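Long-range contacts in alginate lyase (Paenibacillus sp. FPU-7, PDB 6KFN), which cleaves the polysaccharide alginate by beta-elimination, probably on the surface of a right-handed parallel beta-helix: residues Ala2-Ser7 / Pro23-Val28; Tyr76-Tyr81 / Leu98-His103; Gln105-Glu110 / Ile130-Ile135; His120-Ser125 / Val151-Gly156; Asn168-Val173 / Thr193-Ser198. One frame throughout, in Å; residues are numbered along the deposited sequence.

Contact 1: Ala2-Ser7 / Pro23-Val28; sequences ATRTIS and PGDDIV
Arg4 and Asp25 lie side by side on the same face of two parallel strands and point the same way, the guanidinium presenting its NE edge to the carboxylate. Arg4 NE meets Asp25 OD1 at 2.9 Å and Arg4 NH2 meets Asp25 OD2 at 2.9 Å, so two nitrogens grip two oxygens. The planes are nonetheless turned 39° apart, and OD1 is approached from outside the carboxylate plane while OD2 offers its syn lone pair. The arginine chain runs straight as far as CD and then bends (chi3 65°), which turns the NE edge of the guanidinium toward Asp25. Asn20 takes up NH1, and the backbone N of Lys22 also reaches Asp25 OD2. With an alanine here, Asp25 would probably lose its counter-charge and both side-on bonds, leaving the carboxylate held mainly through Lys22 N and freer to rotate.

Further along this face, the end of Ile6 crosses the aspartate, with Ile6 CD1 3.7 Å from Asp25 CG, and also touches Ile27 CG1 at 4.1 Å. On the other face Ala2 CB packs on Asp26 CB at 3.6 Å, and a water that donates to Asp26 OD2 also bonds Thr5 OG1; Asp26 OD1 is held by Arg54. Between these two faces run the backbone bonds from Ile6 N to Asp26 O and from Val28 N to Ile6 O. In-register parallel strands with their connecting helix, 11-19, packed on the face of Ile6 and Ile27 are consistent with the N-terminal coil and helical cap of a pectate-lyase-like beta-helix.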
# COMPACT_ATOMS: atom_id res chain seq x y z
N ALA A 2 18.18 8.96 -19.59
CA ALA A 2 17.90 10.03 -18.65
C ALA A 2 18.39 11.33 -19.21
O ALA A 2 19.30 11.34 -20.02
CB ALA A 2 18.61 9.75 -17.33
N THR A 3 17.80 12.44 -18.80
CA THR A 3 18.32 13.72 -19.23
C THR A 3 19.52 14.17 -18.42
O THR A 3 20.39 14.86 -18.94
CB THR A 3 17.15 14.70 -19.11
OG1 THR A 3 16.04 14.26 -19.91
CG2 THR A 3 17.57 16.10 -19.56
N ARG A 4 19.56 13.80 -17.15
CA ARG A 4 20.62 14.18 -16.23
C ARG A 4 20.76 13.07 -15.20
O ARG A 4 19.74 12.61 -14.71
CB ARG A 4 20.27 15.48 -15.55
CG ARG A 4 21.33 16.01 -14.67
CD ARG A 4 21.06 17.48 -14.28
NE ARG A 4 19.85 17.60 -13.45
CZ ARG A 4 19.65 18.60 -12.62
NH1 ARG A 4 20.58 19.54 -12.43
NH2 ARG A 4 18.50 18.67 -11.91
N THR A 5 21.99 12.69 -14.87
CA THR A 5 22.27 11.68 -13.86
C THR A 5 22.89 12.34 -12.65
O THR A 5 23.85 13.11 -12.79
CB THR A 5 23.18 10.60 -14.42
OG1 THR A 5 22.60 10.03 -15.60
CG2 THR A 5 23.43 9.51 -13.41
N ILE A 6 22.36 12.04 -11.49
CA ILE A 6 22.88 12.55 -10.23
C ILE A 6 23.16 11.33 -9.35
O ILE A 6 22.22 10.66 -8.94
CB ILE A 6 21.93 13.55 -9.54
CG1 ILE A 6 21.35 14.59 -10.52
CG2 ILE A 6 22.71 14.23 -8.43
CD1 ILE A 6 20.05 14.17 -11.23
N SER A 7 24.43 11.05 -9.13
CA SER A 7 24.84 9.85 -8.39
C SER A 7 25.11 10.25 -6.94
O SER A 7 26.03 11.02 -6.69
CB SER A 7 26.11 9.28 -9.05
OG SER A 7 25.85 8.89 -10.39
N PRO A 23 12.30 17.22 -14.54
CA PRO A 23 11.89 16.14 -15.44
C PRO A 23 13.10 15.51 -16.12
O PRO A 23 13.98 16.21 -16.64
CB PRO A 23 10.94 16.84 -16.44
CG PRO A 23 10.39 18.02 -15.63
CD PRO A 23 11.60 18.48 -14.84
N GLY A 24 13.14 14.17 -16.14
CA GLY A 24 14.21 13.43 -16.77
C GLY A 24 15.42 13.16 -15.89
O GLY A 24 16.34 12.47 -16.32
N ASP A 25 15.42 13.66 -14.66
CA ASP A 25 16.52 13.36 -13.76
C ASP A 25 16.51 11.87 -13.39
O ASP A 25 15.46 11.28 -13.16
CB ASP A 25 16.47 14.19 -12.49
CG ASP A 25 16.97 15.60 -12.62
OD1 ASP A 25 17.53 15.96 -13.69
OD2 ASP A 25 16.86 16.34 -11.63
N ASP A 26 17.72 11.32 -13.22
CA ASP A 26 17.95 9.95 -12.73
C ASP A 26 18.84 10.09 -11.50
O ASP A 26 20.04 10.32 -11.64
CB ASP A 26 18.59 9.13 -13.82
CG ASP A 26 18.66 7.66 -13.54
OD1 ASP A 26 17.95 7.17 -12.66
OD2 ASP A 26 19.44 6.97 -14.28
N ILE A 27 18.22 9.99 -10.32
CA ILE A 27 18.90 10.11 -9.04
C ILE A 27 19.24 8.69 -8.60
O ILE A 27 18.34 7.90 -8.29
CB ILE A 27 18.03 10.84 -8.02
CG1 ILE A 27 17.62 12.22 -8.54
CG2 ILE A 27 18.76 10.91 -6.69
CD1 ILE A 27 16.53 12.89 -7.67
N VAL A 28 20.54 8.38 -8.61
CA VAL A 28 21.03 7.01 -8.49
C VAL A 28 21.77 6.88 -7.17
O VAL A 28 22.80 7.52 -6.97
CB VAL A 28 21.93 6.63 -9.67
CG1 VAL A 28 22.31 5.16 -9.57
CG2 VAL A 28 21.24 6.93 -11.02
O HOH W 1 21.46 7.67 -15.74

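Contact 2: Tyr76-Tyr81 / Leu98-His103; sequences YVTGDY and LDHANH
Val77 pairs with Leu98 in parallel register, and Asp99 N donates to Val77 O, before both chains leave their strands and turn the corner of a right-handed parallel beta-helix. Beyond the corner the backbones meet again, Tyr81 N donating to Asn102 O at 2.9 Å. Segment 98-103 spends one residue more in the corner than 76-81. At the strand end, Tyr76 OH gives a short bond of 2.6 Å to Asp99 OD2, using the anti lone pair of an oxygen whose partner, OD1, is held by Arg122. Within the corner Asp80 OD1 takes Asn102 ND2 at 3.0 Å, with a weak second bond from Asn102 N; the two side chains run alongside, their flat groups 83° apart. Ala101 CB presses on Gly79 O, a buried carbonyl for which the model has no partner. Similar first torsions (-74° and -61°) send Tyr81 and His103 the same way, and their rings lie nearly parallel but slid apart. A glycine in place of Tyr81 would probably uncover one side of His103 and leave its ring freer to turn. His103 CB makes a CH-pi contact over the tyrosine face, 3.4 Å from Tyr81 CZ, while Tyr81 OH rides 3.3 Å above the centre of the His103 imidazole.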
# COMPACT_ATOMS: atom_id res chain seq x y z
N TYR A 76 8.27 11.31 1.15
CA TYR A 76 7.00 12.03 1.01
C TYR A 76 6.94 12.55 -0.42
O TYR A 76 7.76 13.40 -0.80
CB TYR A 76 6.95 13.19 2.01
CG TYR A 76 5.68 14.00 2.02
CD1 TYR A 76 4.45 13.46 1.75
CD2 TYR A 76 5.72 15.35 2.31
CE1 TYR A 76 3.28 14.22 1.83
CE2 TYR A 76 4.57 16.12 2.39
CZ TYR A 76 3.36 15.56 2.14
OH TYR A 76 2.24 16.35 2.23
N VAL A 77 5.99 12.05 -1.21
CA VAL A 77 5.88 12.38 -2.63
C VAL A 77 4.66 13.27 -2.80
O VAL A 77 3.54 12.86 -2.48
CB VAL A 77 5.75 11.11 -3.48
CG1 VAL A 77 5.77 11.50 -4.97
CG2 VAL A 77 6.85 10.10 -3.17
N THR A 78 4.88 14.47 -3.36
CA THR A 78 3.83 15.45 -3.61
C THR A 78 3.79 15.91 -5.04
O THR A 78 2.97 16.77 -5.36
CB THR A 78 3.92 16.65 -2.65
OG1 THR A 78 5.23 17.20 -2.75
CG2 THR A 78 3.64 16.25 -1.22
N GLY A 79 4.63 15.36 -5.91
CA GLY A 79 4.61 15.66 -7.33
C GLY A 79 4.24 14.41 -8.12
O GLY A 79 4.09 13.31 -7.61
N ASP A 80 4.11 14.64 -9.43
CA ASP A 80 3.66 13.61 -10.35
C ASP A 80 4.82 12.98 -11.12
O ASP A 80 5.88 13.58 -11.28
CB ASP A 80 2.68 14.21 -11.38
CG ASP A 80 1.42 14.77 -10.79
OD1 ASP A 80 1.06 14.46 -9.63
OD2 ASP A 80 0.74 15.50 -11.54
N TYR A 81 4.60 11.76 -11.63
CA TYR A 81 5.52 11.15 -12.58
C TYR A 81 6.92 10.96 -11.98
O TYR A 81 7.93 11.28 -12.61
CB TYR A 81 5.55 11.89 -13.92
CG TYR A 81 4.32 11.65 -14.75
CD1 TYR A 81 4.17 10.42 -15.43
CD2 TYR A 81 3.33 12.59 -14.90
CE1 TYR A 81 3.08 10.14 -16.20
CE2 TYR A 81 2.17 12.29 -15.70
CZ TYR A 81 2.12 11.07 -16.32
OH TYR A 81 1.01 10.79 -17.12
N LEU A 98 2.08 9.60 -0.16
CA LEU A 98 1.79 10.37 -1.37
C LEU A 98 0.64 11.31 -1.08
O LEU A 98 -0.41 10.86 -0.64
CB LEU A 98 1.43 9.43 -2.52
CG LEU A 98 2.57 8.37 -2.69
CD1 LEU A 98 2.35 7.05 -1.99
CD2 LEU A 98 2.64 8.15 -4.21
N ASP A 99 0.85 12.61 -1.29
CA ASP A 99 -0.19 13.62 -1.20
C ASP A 99 -0.32 14.28 -2.57
O ASP A 99 0.66 14.82 -3.10
CB ASP A 99 0.06 14.69 -0.16
CG ASP A 99 -0.47 14.39 1.22
OD1 ASP A 99 -1.45 13.64 1.34
OD2 ASP A 99 0.02 15.05 2.18
N HIS A 100 -1.53 14.23 -3.14
CA HIS A 100 -1.81 14.82 -4.45
C HIS A 100 -0.73 14.50 -5.46
O HIS A 100 -0.31 15.35 -6.24
CB HIS A 100 -2.18 16.31 -4.38
CG HIS A 100 -1.18 17.18 -3.71
ND1 HIS A 100 0.02 17.55 -4.30
CD2 HIS A 100 -1.21 17.74 -2.48
CE1 HIS A 100 0.67 18.32 -3.44
NE2 HIS A 100 -0.04 18.45 -2.34
N ALA A 101 -0.31 13.24 -5.47
CA ALA A 101 0.73 12.73 -6.35
C ALA A 101 0.11 11.72 -7.30
O ALA A 101 -0.66 10.87 -6.88
CB ALA A 101 1.84 12.09 -5.53
N ASN A 102 0.47 11.82 -8.58
CA ASN A 102 -0.21 11.08 -9.61
C ASN A 102 0.80 10.46 -10.57
O ASN A 102 1.85 11.04 -10.85
CB ASN A 102 -1.16 11.97 -10.42
CG ASN A 102 -2.16 12.66 -9.53
OD1 ASN A 102 -3.19 12.12 -9.22
ND2 ASN A 102 -1.80 13.83 -9.00
N HIS A 103 0.46 9.29 -11.11
CA HIS A 103 1.31 8.62 -12.08
C HIS A 103 2.70 8.32 -11.52
O HIS A 103 3.69 8.31 -12.25
CB HIS A 103 1.41 9.37 -13.42
CG HIS A 103 0.09 9.52 -14.09
ND1 HIS A 103 -0.50 8.49 -14.77
CD2 HIS A 103 -0.74 10.58 -14.18
CE1 HIS A 103 -1.65 8.91 -15.26
NE2 HIS A 103 -1.82 10.17 -14.92
O HOH W 2 1.46 16.74 -7.96

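Contact 3: Gln105-Glu110 / Ile130-Ile135; sequences QMDGLE and IRNSHI
Met106 and Asp107 pair in parallel with Ile130 and Arg131; the bridging lapses at the bend round Gly108 and returns where Glu110 meets His134, the register unchanged. Arg131 carries the polar side. Its CG stands between the backbone N and the carbonyl carbon (chi1 65°), and a bend farther out brings the guanidinium across Asp107. Arg131 NH1 reaches Asp107 OD2 at 3.0 Å from above the carboxylate plane, a single-bond salt bridge with the flat groups 63° apart. Arg131 NH2 makes a longer bond, 3.3 Å, to Gln105 OE1, whose amide also binds Asn83 through NE2. The other oxygen, Asp107 OD1, is met by Asn132 ND2 at 3.2 Å on its syn side, which leaves the carboxylate held at both oxygens. At the bend Ser133 OG donates to Arg131 O and accepts from Leu109 N at 3.0 Å; a single hydroxyl thus bridges the corner of one coil to the next. Arg131 O also takes Gly108 N. Opposite this polar row, Met106 CB packs on Ile130 CG1 at 3.9 Å. These two point into the beta-helix, Met106 toward strands 94-99 and 119-122, Ile130 toward strands 119-122 and 149-151, while strand 82-85 continues the pairing beyond Gln105.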
# COMPACT_ATOMS: atom_id res chain seq x y z
N GLN A 105 5.21 5.51 -10.09
CA GLN A 105 5.46 4.08 -10.20
C GLN A 105 6.49 3.66 -9.16
O GLN A 105 7.64 4.08 -9.23
CB GLN A 105 5.96 3.74 -11.59
CG GLN A 105 5.03 4.09 -12.70
CD GLN A 105 5.48 3.55 -14.02
OE1 GLN A 105 4.97 2.57 -14.49
NE2 GLN A 105 6.52 4.09 -14.57
N MET A 106 6.06 2.85 -8.22
CA MET A 106 6.91 2.27 -7.18
C MET A 106 7.16 0.80 -7.56
O MET A 106 6.19 0.07 -7.80
CB MET A 106 6.21 2.36 -5.84
CG MET A 106 6.16 3.77 -5.30
SD MET A 106 5.00 4.04 -3.97
CE MET A 106 3.50 4.21 -4.96
N ASP A 107 8.42 0.39 -7.64
CA ASP A 107 8.73 -0.94 -8.18
C ASP A 107 9.97 -1.47 -7.46
O ASP A 107 10.97 -0.77 -7.36
CB ASP A 107 8.96 -0.79 -9.69
CG ASP A 107 9.01 -2.08 -10.47
OD1 ASP A 107 9.12 -3.16 -9.90
OD2 ASP A 107 8.81 -1.97 -11.72
N GLY A 108 9.91 -2.71 -6.97
CA GLY A 108 11.09 -3.32 -6.39
C GLY A 108 11.44 -2.77 -5.03
O GLY A 108 12.62 -2.77 -4.67
N LEU A 109 10.46 -2.31 -4.26
CA LEU A 109 10.70 -1.72 -2.97
C LEU A 109 10.59 -2.74 -1.85
O LEU A 109 9.84 -3.72 -1.93
CB LEU A 109 9.72 -0.57 -2.72
CG LEU A 109 9.64 0.48 -3.82
CD1 LEU A 109 8.81 1.65 -3.34
CD2 LEU A 109 11.02 0.95 -4.26
N GLU A 110 11.31 -2.47 -0.78
CA GLU A 110 11.23 -3.24 0.46
C GLU A 110 11.00 -2.24 1.58
O GLU A 110 11.89 -1.43 1.85
CB GLU A 110 12.50 -4.07 0.65
CG GLU A 110 12.47 -4.97 1.85
CD GLU A 110 13.76 -5.75 2.10
OE1 GLU A 110 14.62 -5.79 1.23
OE2 GLU A 110 13.88 -6.29 3.22
N ILE A 130 2.07 0.52 -7.23
CA ILE A 130 3.14 -0.14 -6.51
C ILE A 130 3.14 -1.59 -6.95
O ILE A 130 2.12 -2.28 -6.89
CB ILE A 130 3.05 0.04 -4.98
CG1 ILE A 130 4.24 -0.66 -4.32
CG2 ILE A 130 1.73 -0.39 -4.39
CD1 ILE A 130 4.49 -0.27 -2.88
N ARG A 131 4.32 -2.05 -7.42
CA ARG A 131 4.45 -3.38 -7.95
C ARG A 131 5.74 -4.02 -7.46
O ARG A 131 6.72 -3.35 -7.13
CB ARG A 131 4.37 -3.38 -9.47
CG ARG A 131 5.48 -2.69 -10.17
CD ARG A 131 5.58 -3.17 -11.61
NE ARG A 131 4.73 -2.38 -12.46
CZ ARG A 131 5.11 -1.21 -12.95
NH1 ARG A 131 6.28 -0.72 -12.64
NH2 ARG A 131 4.30 -0.54 -13.72
N ASN A 132 5.74 -5.35 -7.44
CA ASN A 132 6.97 -6.12 -7.24
C ASN A 132 7.72 -5.64 -6.00
O ASN A 132 8.92 -5.39 -6.03
CB ASN A 132 7.88 -6.03 -8.47
CG ASN A 132 7.19 -6.43 -9.73
OD1 ASN A 132 6.35 -7.33 -9.72
ND2 ASN A 132 7.53 -5.76 -10.84
N SER A 133 6.99 -5.51 -4.89
CA SER A 133 7.51 -4.94 -3.67
C SER A 133 7.08 -5.80 -2.48
O SER A 133 6.16 -6.58 -2.59
CB SER A 133 6.98 -3.49 -3.48
OG SER A 133 7.49 -2.63 -4.50
N HIS A 134 7.76 -5.61 -1.35
CA HIS A 134 7.46 -6.33 -0.11
C HIS A 134 7.33 -5.31 1.01
O HIS A 134 8.27 -4.54 1.25
CB HIS A 134 8.58 -7.32 0.20
CG HIS A 134 8.31 -8.21 1.40
ND1 HIS A 134 9.32 -8.92 2.00
CD2 HIS A 134 7.19 -8.50 2.09
CE1 HIS A 134 8.81 -9.63 2.99
NE2 HIS A 134 7.52 -9.38 3.08
N ILE A 135 6.19 -5.34 1.71
CA ILE A 135 5.92 -4.50 2.85
C ILE A 135 5.72 -5.42 4.05
O ILE A 135 4.90 -6.34 3.99
CB ILE A 135 4.65 -3.64 2.63
CG1 ILE A 135 4.81 -2.75 1.40
CG2 ILE A 135 4.33 -2.84 3.87
CD1 ILE A 135 3.51 -2.15 0.90

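Contact 4: His120-Ser125 / Val151-Gly156; sequences HFRDGS and VGSDKG
His120, a strand residue, bonds through its ring to the backbone of the next coil: NE2 donates to Gly152 O at 2.8 Å, almost in line with the carbonyl, in a hydrogen bond that is itself bent and 19° out of the imidazole plane. The setting is a right-handed parallel beta-helix, where pairing shrinks to one bridge, Phe121 with Val151, and one backbone bond, from Gly152 N to Phe121 O at 2.8 Å. Gly152 then turns away at backbone angles (phi 89°) where a CB would jam against the preceding carbonyl. With CG anti to the backbone N (chi1 -168°), the histidine extends toward the carbonyl this turn presents, and Glu117 binds ND1 on the other side. The ring also has Arg122 CD over one face, and lies about 10 Å from a bound sodium ion. Inside the coil, Phe121 and Val151 run alongside, with Phe121 CD2 4.2 Å from Val151 CG2. Segment 120-125 leaves by a type I' turn from Arg122 to Ser125, in which Arg122 O accepts both N and OG of Ser125. Where the chains diverge, one water spans them, accepting from Asp123 N at 2.8 Å and bonded to Ser153 OG at 2.7 Å.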
# COMPACT_ATOMS: atom_id res chain seq x y z
N HIS A 120 0.85 5.06 1.85
CA HIS A 120 -0.44 5.73 1.94
C HIS A 120 -0.63 6.63 0.73
O HIS A 120 0.15 7.55 0.50
CB HIS A 120 -0.51 6.53 3.22
CG HIS A 120 -1.87 7.05 3.59
ND1 HIS A 120 -2.18 7.28 4.89
CD2 HIS A 120 -3.01 7.32 2.89
CE1 HIS A 120 -3.42 7.74 4.99
NE2 HIS A 120 -3.93 7.81 3.78
N PHE A 121 -1.68 6.34 -0.07
CA PHE A 121 -2.10 7.20 -1.18
C PHE A 121 -3.14 8.19 -0.63
O PHE A 121 -4.22 7.76 -0.23
CB PHE A 121 -2.74 6.38 -2.29
CG PHE A 121 -1.85 5.32 -2.87
CD1 PHE A 121 -0.96 5.63 -3.85
CD2 PHE A 121 -1.91 4.02 -2.44
CE1 PHE A 121 -0.13 4.67 -4.41
CE2 PHE A 121 -1.10 3.04 -2.98
CZ PHE A 121 -0.19 3.38 -3.99
N ARG A 122 -2.80 9.47 -0.56
CA ARG A 122 -3.65 10.44 0.15
C ARG A 122 -3.90 11.67 -0.70
O ARG A 122 -3.16 12.01 -1.63
CB ARG A 122 -2.98 10.79 1.50
CG ARG A 122 -3.90 11.45 2.52
CD ARG A 122 -3.27 11.62 3.88
NE ARG A 122 -2.21 12.62 3.82
CZ ARG A 122 -1.46 12.96 4.87
NH1 ARG A 122 -1.66 12.42 6.06
NH2 ARG A 122 -0.49 13.86 4.72
N ASP A 123 -4.95 12.40 -0.31
CA ASP A 123 -5.20 13.74 -0.85
C ASP A 123 -5.23 13.73 -2.38
O ASP A 123 -4.56 14.48 -3.06
CB ASP A 123 -4.21 14.76 -0.30
CG ASP A 123 -4.62 16.19 -0.53
OD1 ASP A 123 -5.82 16.46 -0.68
OD2 ASP A 123 -3.72 17.06 -0.51
N GLY A 124 -6.09 12.84 -2.91
CA GLY A 124 -6.32 12.83 -4.35
C GLY A 124 -5.29 12.08 -5.17
O GLY A 124 -5.41 12.05 -6.39
N SER A 125 -4.30 11.46 -4.54
CA SER A 125 -3.25 10.76 -5.28
C SER A 125 -3.84 9.63 -6.09
O SER A 125 -4.40 8.69 -5.52
CB SER A 125 -2.23 10.17 -4.29
OG SER A 125 -1.48 11.18 -3.65
N VAL A 151 -5.29 3.33 1.27
CA VAL A 151 -5.71 4.05 0.07
C VAL A 151 -6.81 5.03 0.44
O VAL A 151 -7.91 4.62 0.80
CB VAL A 151 -6.17 3.09 -1.03
CG1 VAL A 151 -6.31 3.85 -2.36
CG2 VAL A 151 -5.25 1.87 -1.19
N GLY A 152 -6.52 6.34 0.35
CA GLY A 152 -7.49 7.38 0.65
C GLY A 152 -7.51 7.79 2.10
O GLY A 152 -6.53 7.68 2.83
N SER A 153 -8.67 8.33 2.50
CA SER A 153 -8.88 8.88 3.82
C SER A 153 -10.23 8.46 4.37
O SER A 153 -11.24 8.37 3.66
CB SER A 153 -8.84 10.41 3.79
OG SER A 153 -7.57 10.90 3.42
N ASP A 154 -10.27 8.22 5.68
CA ASP A 154 -11.53 8.04 6.40
C ASP A 154 -12.42 9.27 6.21
O ASP A 154 -11.93 10.40 6.06
CB ASP A 154 -11.20 7.87 7.91
CG ASP A 154 -12.39 7.58 8.78
OD1 ASP A 154 -12.82 6.40 8.85
OD2 ASP A 154 -12.88 8.54 9.40
N LYS A 155 -13.73 9.05 6.29
CA LYS A 155 -14.72 10.12 6.13
C LYS A 155 -14.48 11.30 7.03
O LYS A 155 -14.78 12.43 6.65
CB LYS A 155 -16.13 9.55 6.33
CG LYS A 155 -16.41 9.00 7.73
CD LYS A 155 -17.78 8.35 7.82
CE LYS A 155 -18.05 7.77 9.17
NZ LYS A 155 -19.38 7.13 9.18
N GLY A 156 -13.95 11.09 8.24
CA GLY A 156 -13.69 12.20 9.13
C GLY A 156 -12.61 13.15 8.64
O GLY A 156 -12.47 14.24 9.21
O HOH W 3 -7.08 10.95 0.73

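Contact 5: Asn168-Val173 / Thr193-Ser198; sequences NVISGV and TIVENS
Ile170 and Val195 form the close-packed side of this pair of parallel strands: their side chains run alongside into the interior, with Ile170 CD1 4.0 Å from Val195 CG2. The strand axes lie 4.7 Å apart and only 3° from parallel, and the backbone bonds follow in unbroken order, Ile194 N to Asn168 O, Ile170 N to Ile194 O, Glu196 N to Ile170 O and Gly172 N to Glu196 O. Ser198 closes the far end. Its hydroxyl joins its own chain at Glu196 O, from above the carbonyl plane, to the neighbouring chain at Val173 N, 3.1 Å from Ser198 OG. At the other end a water between two buried residues takes Asn168 N at 2.9 Å and bonds Thr193 OG1.

The outward side is wetter and less fixed. Val169 CG2 still packs 4.1 Å from Ile194 CD1, in one of two modelled conformers of Ile194. Ser171 OG, anti to its own nitrogen (chi1 -179°), meets the anti lone pair of Glu196 OE2 at 2.7 Å, but Glu196 too has two conformers and this bond is tentative; Arg225 holds OE1. A water donates to Ser171 OG and accepts from Asn197 ND2, spanning the strands near the corner.

Strand 129-131 pairs beyond Val169 and Ser171, and strand 223-230 lies past Ile194 and Val195. Inside the coil, strands 149-151 and 184-186 receive Ile170, while the Asn168 amide binds Asn128 and Ser125.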
# COMPACT_ATOMS: atom_id res chain seq x y z
N ASN A 168 -5.62 3.61 -8.21
CA ASN A 168 -4.32 3.13 -7.80
C ASN A 168 -4.27 1.62 -7.88
O ASN A 168 -5.24 0.93 -7.63
CB ASN A 168 -4.01 3.62 -6.38
CG ASN A 168 -3.90 5.13 -6.34
OD1 ASN A 168 -3.06 5.70 -7.05
ND2 ASN A 168 -4.70 5.79 -5.51
N VAL A 169 -3.09 1.12 -8.29
CA VAL A 169 -2.86 -0.28 -8.57
C VAL A 169 -1.80 -0.84 -7.64
O VAL A 169 -0.73 -0.25 -7.49
CB VAL A 169 -2.47 -0.48 -10.04
CG1 VAL A 169 -2.17 -1.94 -10.34
CG2 VAL A 169 -3.57 0.06 -10.98
N ILE A 170 -2.09 -2.00 -7.07
CA ILE A 170 -1.22 -2.77 -6.22
C ILE A 170 -1.04 -4.11 -6.92
O ILE A 170 -2.02 -4.85 -7.06
CB ILE A 170 -1.83 -2.94 -4.82
CG1 ILE A 170 -2.03 -1.56 -4.13
CG2 ILE A 170 -1.01 -3.91 -3.98
CD1 ILE A 170 -3.10 -1.49 -3.16
N SER A 171 0.16 -4.39 -7.46
CA SER A 171 0.34 -5.51 -8.38
C SER A 171 1.59 -6.30 -8.05
O SER A 171 2.69 -5.76 -8.06
CB SER A 171 0.43 -4.97 -9.81
OG SER A 171 0.58 -5.99 -10.73
N GLY A 172 1.44 -7.59 -7.76
CA GLY A 172 2.62 -8.39 -7.50
C GLY A 172 3.35 -7.99 -6.24
O GLY A 172 4.59 -7.98 -6.21
N VAL A 173 2.62 -7.62 -5.20
CA VAL A 173 3.21 -7.21 -3.92
C VAL A 173 3.06 -8.33 -2.90
O VAL A 173 2.05 -9.01 -2.87
CB VAL A 173 2.56 -5.87 -3.45
CG1 VAL A 173 3.08 -5.33 -2.11
CG2 VAL A 173 2.80 -4.78 -4.52
N THR A 193 -9.65 1.11 -7.19
CA THR A 193 -8.42 0.48 -6.69
C THR A 193 -8.34 -0.94 -7.21
O THR A 193 -9.31 -1.70 -7.11
CB THR A 193 -8.44 0.46 -5.16
OG1 THR A 193 -8.68 1.77 -4.64
CG2 THR A 193 -7.11 -0.02 -4.60
N ILE A 194 -7.16 -1.33 -7.69
CA ILE A 194 -6.90 -2.69 -8.15
C ILE A 194 -5.86 -3.32 -7.23
O ILE A 194 -4.82 -2.72 -6.97
CB ILE A 194 -6.38 -2.70 -9.61
CG1 ILE A 194 -7.40 -2.08 -10.55
CG2 ILE A 194 -5.98 -4.15 -10.02
CD1 ILE A 194 -6.98 -2.04 -11.99
N VAL A 195 -6.15 -4.55 -6.77
CA VAL A 195 -5.19 -5.35 -6.02
C VAL A 195 -5.09 -6.68 -6.78
O VAL A 195 -6.08 -7.41 -6.86
CB VAL A 195 -5.64 -5.64 -4.59
CG1 VAL A 195 -4.58 -6.47 -3.89
CG2 VAL A 195 -5.91 -4.31 -3.84
N GLU A 196 -3.92 -6.96 -7.34
CA GLU A 196 -3.79 -8.12 -8.22
C GLU A 196 -2.48 -8.83 -7.97
O GLU A 196 -1.45 -8.21 -7.65
CB GLU A 196 -3.89 -7.75 -9.72
CG GLU A 196 -2.75 -6.83 -10.16
CD GLU A 196 -2.77 -6.49 -11.64
OE1 GLU A 196 -3.84 -6.68 -12.27
OE2 GLU A 196 -1.73 -6.00 -12.15
N ASN A 197 -2.49 -10.15 -8.17
CA ASN A 197 -1.27 -10.95 -8.25
C ASN A 197 -0.40 -10.84 -7.00
O ASN A 197 0.83 -10.98 -7.10
CB ASN A 197 -0.46 -10.62 -9.50
CG ASN A 197 -1.29 -10.68 -10.76
OD1 ASN A 197 -2.14 -11.49 -10.90
ND2 ASN A 197 -0.98 -9.80 -11.70
N SER A 198 -1.01 -10.60 -5.85
CA SER A 198 -0.29 -10.30 -4.63
C SER A 198 -0.42 -11.47 -3.64
O SER A 198 -1.23 -12.38 -3.82
CB SER A 198 -0.78 -8.98 -4.05
OG SER A 198 -0.42 -7.90 -4.93
O HOH W 4 -7.25 3.94 -5.78
O HOH W 5 1.70 -8.46 -11.17

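From the N terminus, contact 1 closes a loop through helix 11-19 and sets the first strand on the second. Contact 2 follows in series, its loop one turn of the beta-helix. Contacts 3 and 4 cross, since 120-125 lies between the two halves of contact 3 and 130-135 between those of contact 4. Contact 5 closes last. Contacts 2 and 4 lie on one face of the helix and share neighbouring strands 94-99 and 119-122; contacts 3 and 5 lie on another, joined through strands 129-131 and 169-171. Phe121 packs on Met106 across the interior, and Asn168 bonds Ser125 at the corner.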